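Long-range contact in putative capsular polysaccharide biosynthesis protein (Streptococcus pneumoniae serotype 4, PDB 6EWJ), which probably acts as a pyridoxal phosphate-dependent sugar aminotransferase, an essential enzyme of teichoic acid biosynthesis in the pneumococcus: residues D18-L31 with D268-R280. Numbering follows the deposited sequence.
Sequences DITEAEITEVVDTL and DIMASLGLVQLDR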
# COMPACT_ATOMS: atom_id res chain seq x y z
N ASP A 18 18.46 -9.04 9.49
CA ASP A 18 18.86 -10.28 10.13
C ASP A 18 17.86 -11.36 9.73
O ASP A 18 16.82 -11.52 10.37
CB ASP A 18 18.89 -10.10 11.66
CG ASP A 18 19.58 -11.27 12.39
OD1 ASP A 18 19.58 -12.42 11.85
OD2 ASP A 18 20.10 -11.04 13.50
N ILE A 19 18.14 -12.02 8.61
CA ILE A 19 17.26 -13.04 8.05
C ILE A 19 18.04 -14.35 8.07
O ILE A 19 19.19 -14.38 7.63
CB ILE A 19 16.86 -12.71 6.60
CG1 ILE A 19 16.29 -11.28 6.47
CG2 ILE A 19 15.91 -13.76 6.04
CD1 ILE A 19 15.01 -11.02 7.25
N THR A 20 17.40 -15.42 8.56
CA THR A 20 18.03 -16.74 8.63
C THR A 20 17.29 -17.71 7.70
O THR A 20 16.24 -17.37 7.13
CB THR A 20 18.00 -17.32 10.06
OG1 THR A 20 16.64 -17.59 10.45
CG2 THR A 20 18.65 -16.36 11.06
N GLU A 21 17.80 -18.92 7.60
CA GLU A 21 17.12 -19.95 6.81
C GLU A 21 15.66 -20.24 7.23
O GLU A 21 14.88 -20.69 6.40
CB GLU A 21 17.95 -21.25 6.77
CG GLU A 21 19.27 -21.12 5.99
CD GLU A 21 19.10 -20.80 4.51
OE1 GLU A 21 18.14 -21.31 3.87
OE2 GLU A 21 19.90 -19.98 4.00
N ALA A 22 15.32 -20.05 8.50
CA ALA A 22 13.95 -20.29 8.97
C ALA A 22 12.96 -19.35 8.27
O ALA A 22 11.90 -19.78 7.87
CB ALA A 22 13.84 -20.15 10.48
N GLU A 23 13.32 -18.08 8.13
CA GLU A 23 12.50 -17.14 7.38
C GLU A 23 12.33 -17.62 5.95
O GLU A 23 11.24 -17.59 5.40
CB GLU A 23 13.10 -15.73 7.35
CG GLU A 23 12.86 -14.90 8.63
CD GLU A 23 13.91 -15.13 9.72
OE1 GLU A 23 14.81 -15.98 9.53
OE2 GLU A 23 13.86 -14.42 10.75
N ILE A 24 13.44 -18.02 5.34
CA ILE A 24 13.42 -18.40 3.94
C ILE A 24 12.51 -19.61 3.72
O ILE A 24 11.67 -19.59 2.82
CB ILE A 24 14.83 -18.63 3.41
CG1 ILE A 24 15.67 -17.33 3.53
CG2 ILE A 24 14.77 -19.10 1.96
CD1 ILE A 24 17.16 -17.52 3.33
N THR A 25 12.61 -20.61 4.61
CA THR A 25 11.76 -21.80 4.50
C THR A 25 10.29 -21.49 4.67
O THR A 25 9.47 -22.03 3.95
CB THR A 25 12.20 -22.87 5.51
N GLU A 26 9.96 -20.60 5.61
CA GLU A 26 8.56 -20.21 5.87
C GLU A 26 7.98 -19.48 4.64
O GLU A 26 6.84 -19.74 4.25
CB GLU A 26 8.45 -19.34 7.11
CG GLU A 26 7.03 -19.17 7.62
CD GLU A 26 6.43 -20.46 8.11
OE1 GLU A 26 7.14 -21.21 8.77
OE2 GLU A 26 5.25 -20.75 7.80
N VAL A 27 8.77 -18.60 4.05
CA VAL A 27 8.35 -17.88 2.83
C VAL A 27 8.19 -18.85 1.68
O VAL A 27 7.18 -18.79 0.99
CB VAL A 27 9.33 -16.72 2.49
CG1 VAL A 27 9.16 -16.26 1.05
CG2 VAL A 27 9.12 -15.55 3.44
N VAL A 28 9.13 -19.77 1.53
CA VAL A 28 9.02 -20.84 0.54
C VAL A 28 7.74 -21.66 0.69
O VAL A 28 7.06 -21.95 -0.31
CB VAL A 28 10.24 -21.75 0.57
N ASP A 29 7.40 -22.00 1.93
CA ASP A 29 6.17 -22.71 2.26
C ASP A 29 4.92 -21.96 1.76
O ASP A 29 4.03 -22.55 1.15
CB ASP A 29 6.06 -22.97 3.76
CG ASP A 29 4.74 -23.52 4.17
OD1 ASP A 29 3.81 -22.77 4.50
OD2 ASP A 29 4.60 -24.72 4.12
N THR A 30 4.88 -20.66 2.02
CA THR A 30 3.82 -19.83 1.49
C THR A 30 3.76 -19.84 -0.06
O THR A 30 2.66 -19.94 -0.65
CB THR A 30 3.93 -18.39 2.04
OG1 THR A 30 3.21 -18.31 3.26
CG2 THR A 30 3.29 -17.33 1.09
N LEU A 31 4.91 -19.69 -0.71
CA LEU A 31 4.98 -19.70 -2.18
C LEU A 31 4.56 -21.00 -2.85
O LEU A 31 4.28 -21.01 -4.07
CB LEU A 31 6.36 -19.30 -2.65
CG LEU A 31 6.71 -17.81 -2.37
CD1 LEU A 31 8.13 -17.50 -2.79
CD2 LEU A 31 5.74 -16.84 -3.04
N ASP A 268 0.81 -12.99 2.75
CA ASP A 268 1.33 -14.12 3.52
C ASP A 268 2.84 -14.32 3.35
O ASP A 268 3.49 -14.97 4.15
CB ASP A 268 0.56 -15.43 3.16
CG ASP A 268 -0.65 -15.66 4.07
OD1 ASP A 268 -1.19 -14.72 4.71
OD2 ASP A 268 -1.07 -16.82 4.16
N ILE A 269 3.39 -13.75 2.25
CA ILE A 269 4.82 -13.72 2.02
C ILE A 269 5.48 -12.95 3.16
O ILE A 269 6.35 -13.48 3.89
CB ILE A 269 5.18 -13.13 0.66
CG1 ILE A 269 4.73 -14.08 -0.45
CG2 ILE A 269 6.68 -12.90 0.54
CD1 ILE A 269 4.74 -13.49 -1.83
N MET A 270 4.99 -11.73 3.38
CA MET A 270 5.45 -10.87 4.50
C MET A 270 5.08 -11.49 5.85
O MET A 270 5.91 -11.46 6.80
CB MET A 270 4.83 -9.50 4.41
CG MET A 270 5.60 -8.50 3.52
SD MET A 270 6.10 -9.19 1.97
CE MET A 270 4.58 -9.35 1.17
N ALA A 271 3.84 -12.02 5.98
CA ALA A 271 3.44 -12.60 7.29
C ALA A 271 4.35 -13.78 7.68
O ALA A 271 4.64 -14.00 8.88
CB ALA A 271 1.97 -13.02 7.31
N SER A 272 4.84 -14.51 6.66
CA SER A 272 5.76 -15.65 6.86
C SER A 272 7.03 -15.17 7.58
O SER A 272 7.46 -15.77 8.56
CB SER A 272 6.08 -16.34 5.54
OG SER A 272 5.01 -17.18 5.12
N LEU A 273 7.60 -14.08 7.08
CA LEU A 273 8.75 -13.47 7.72
C LEU A 273 8.43 -13.09 9.14
O LEU A 273 9.22 -13.38 10.05
CB LEU A 273 9.21 -12.25 6.91
CG LEU A 273 9.74 -12.46 5.49
CD1 LEU A 273 10.00 -11.07 4.86
CD2 LEU A 273 10.97 -13.29 5.48
N GLY A 274 7.27 -12.50 9.34
CA GLY A 274 6.81 -12.07 10.64
C GLY A 274 6.67 -13.16 11.65
O GLY A 274 7.07 -13.00 12.78
N LEU A 275 6.14 -14.31 11.24
CA LEU A 275 5.92 -15.42 12.18
C LEU A 275 7.24 -15.92 12.78
O LEU A 275 7.32 -16.23 13.98
CB LEU A 275 5.19 -16.57 11.50
CG LEU A 275 3.74 -16.33 11.10
CD1 LEU A 275 3.23 -17.46 10.20
CD2 LEU A 275 2.83 -16.20 12.31
N VAL A 276 8.23 -16.06 11.91
CA VAL A 276 9.55 -16.54 12.28
C VAL A 276 10.29 -15.47 13.12
O VAL A 276 10.88 -15.79 14.15
CB VAL A 276 10.39 -16.95 11.04
CG1 VAL A 276 11.84 -17.26 11.42
CG2 VAL A 276 9.77 -18.19 10.42
N GLN A 277 10.22 -14.21 12.67
CA GLN A 277 10.78 -13.09 13.41
C GLN A 277 10.22 -13.04 14.84
O GLN A 277 10.96 -12.80 15.83
CB GLN A 277 10.50 -11.77 12.69
CG GLN A 277 11.31 -11.59 11.41
CD GLN A 277 12.65 -10.90 11.61
OE1 GLN A 277 12.69 -9.75 12.04
NE2 GLN A 277 13.73 -11.57 11.30
N LEU A 278 8.91 -13.31 14.96
CA LEU A 278 8.25 -13.28 16.24
C LEU A 278 8.76 -14.43 17.15
O LEU A 278 9.01 -14.18 18.31
CB LEU A 278 6.72 -13.26 16.10
CG LEU A 278 6.01 -12.95 17.43
CD1 LEU A 278 6.33 -11.56 17.98
CD2 LEU A 278 4.51 -13.10 17.22
N ASP A 279 9.01 -15.62 16.61
CA ASP A 279 9.66 -16.72 17.38
C ASP A 279 11.06 -16.31 17.84
O ASP A 279 11.46 -16.50 18.98
CB ASP A 279 9.85 -17.96 16.51
CG ASP A 279 8.55 -18.62 16.14
OD1 ASP A 279 7.50 -18.28 16.69
OD2 ASP A 279 8.59 -19.49 15.26
N ARG A 280 11.78 -15.69 16.90
CA ARG A 280 13.14 -15.20 17.15
C ARG A 280 13.23 -13.98 18.06
O ARG A 280 14.30 -13.71 18.57
CB ARG A 280 13.83 -14.87 15.81
CG ARG A 280 14.10 -16.12 14.99
CD ARG A 280 14.76 -15.76 13.69
NE ARG A 280 16.11 -15.32 13.96
CZ ARG A 280 16.80 -14.43 13.26
NH1 ARG A 280 16.29 -13.82 12.18
NH2 ARG A 280 18.04 -14.14 13.65
O HOH W 1 0.37 -18.87 2.74
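Glu23 pushes its carboxylate among Leu273, Val276, Gln277 and Arg280, a knob in a hole of helix 268-280, which runs nearly antiparallel to helix 21-31 (146°, axes 8.2 Å apart). Its chain bends at chi2 (86°), which lays CD on Val276 CG1. OE1 accepts from the N of N-cap Thr20, the capping-box bond, and also from Thr20 OG1 (2.6 Å). OE2 receives Arg280 NH1 on the syn side and Gln277 NE2 on the anti side, both at 2.9 Å, which probably offsets the buried charge. Arginine suits its place because its flat end serves several acceptors: NH1 also reaches Asp18 O, while NH2 makes a nearly straight salt bridge to Asp18 OD1 (169°), and Thr20 CG2 lies over one guanidinium face. Asp18 OD2 turns to Thr387.

Farther along, buried branched side chains fill the seam tightly, Val27 CG2 meeting Leu273 CD2 at 3.6 Å. Small Ser272 lets the helices come close, its OG bonded to Asp268 O and 2.8 Å from Thr30 OG1. At that end a water joins Thr30 OG1 to Asp268, whose carboxylate accepts from Lys41 N and Thr42 N. On the solvent side, exposed Ala22 and partly exposed Glu26 pack their carbons on Val276. Gln277 OE1 accepts from Thr208 N; its side chain lies about 8 Å from that of Lys205, the predicted cofactor lysine. This antiparallel helix pair, fastened by a salt-bridge network whose glutamate the capping box positions, joins the N-terminal helix to long helix 268-299 of a DegT/DnrJ/EryC1-family aminotransferase.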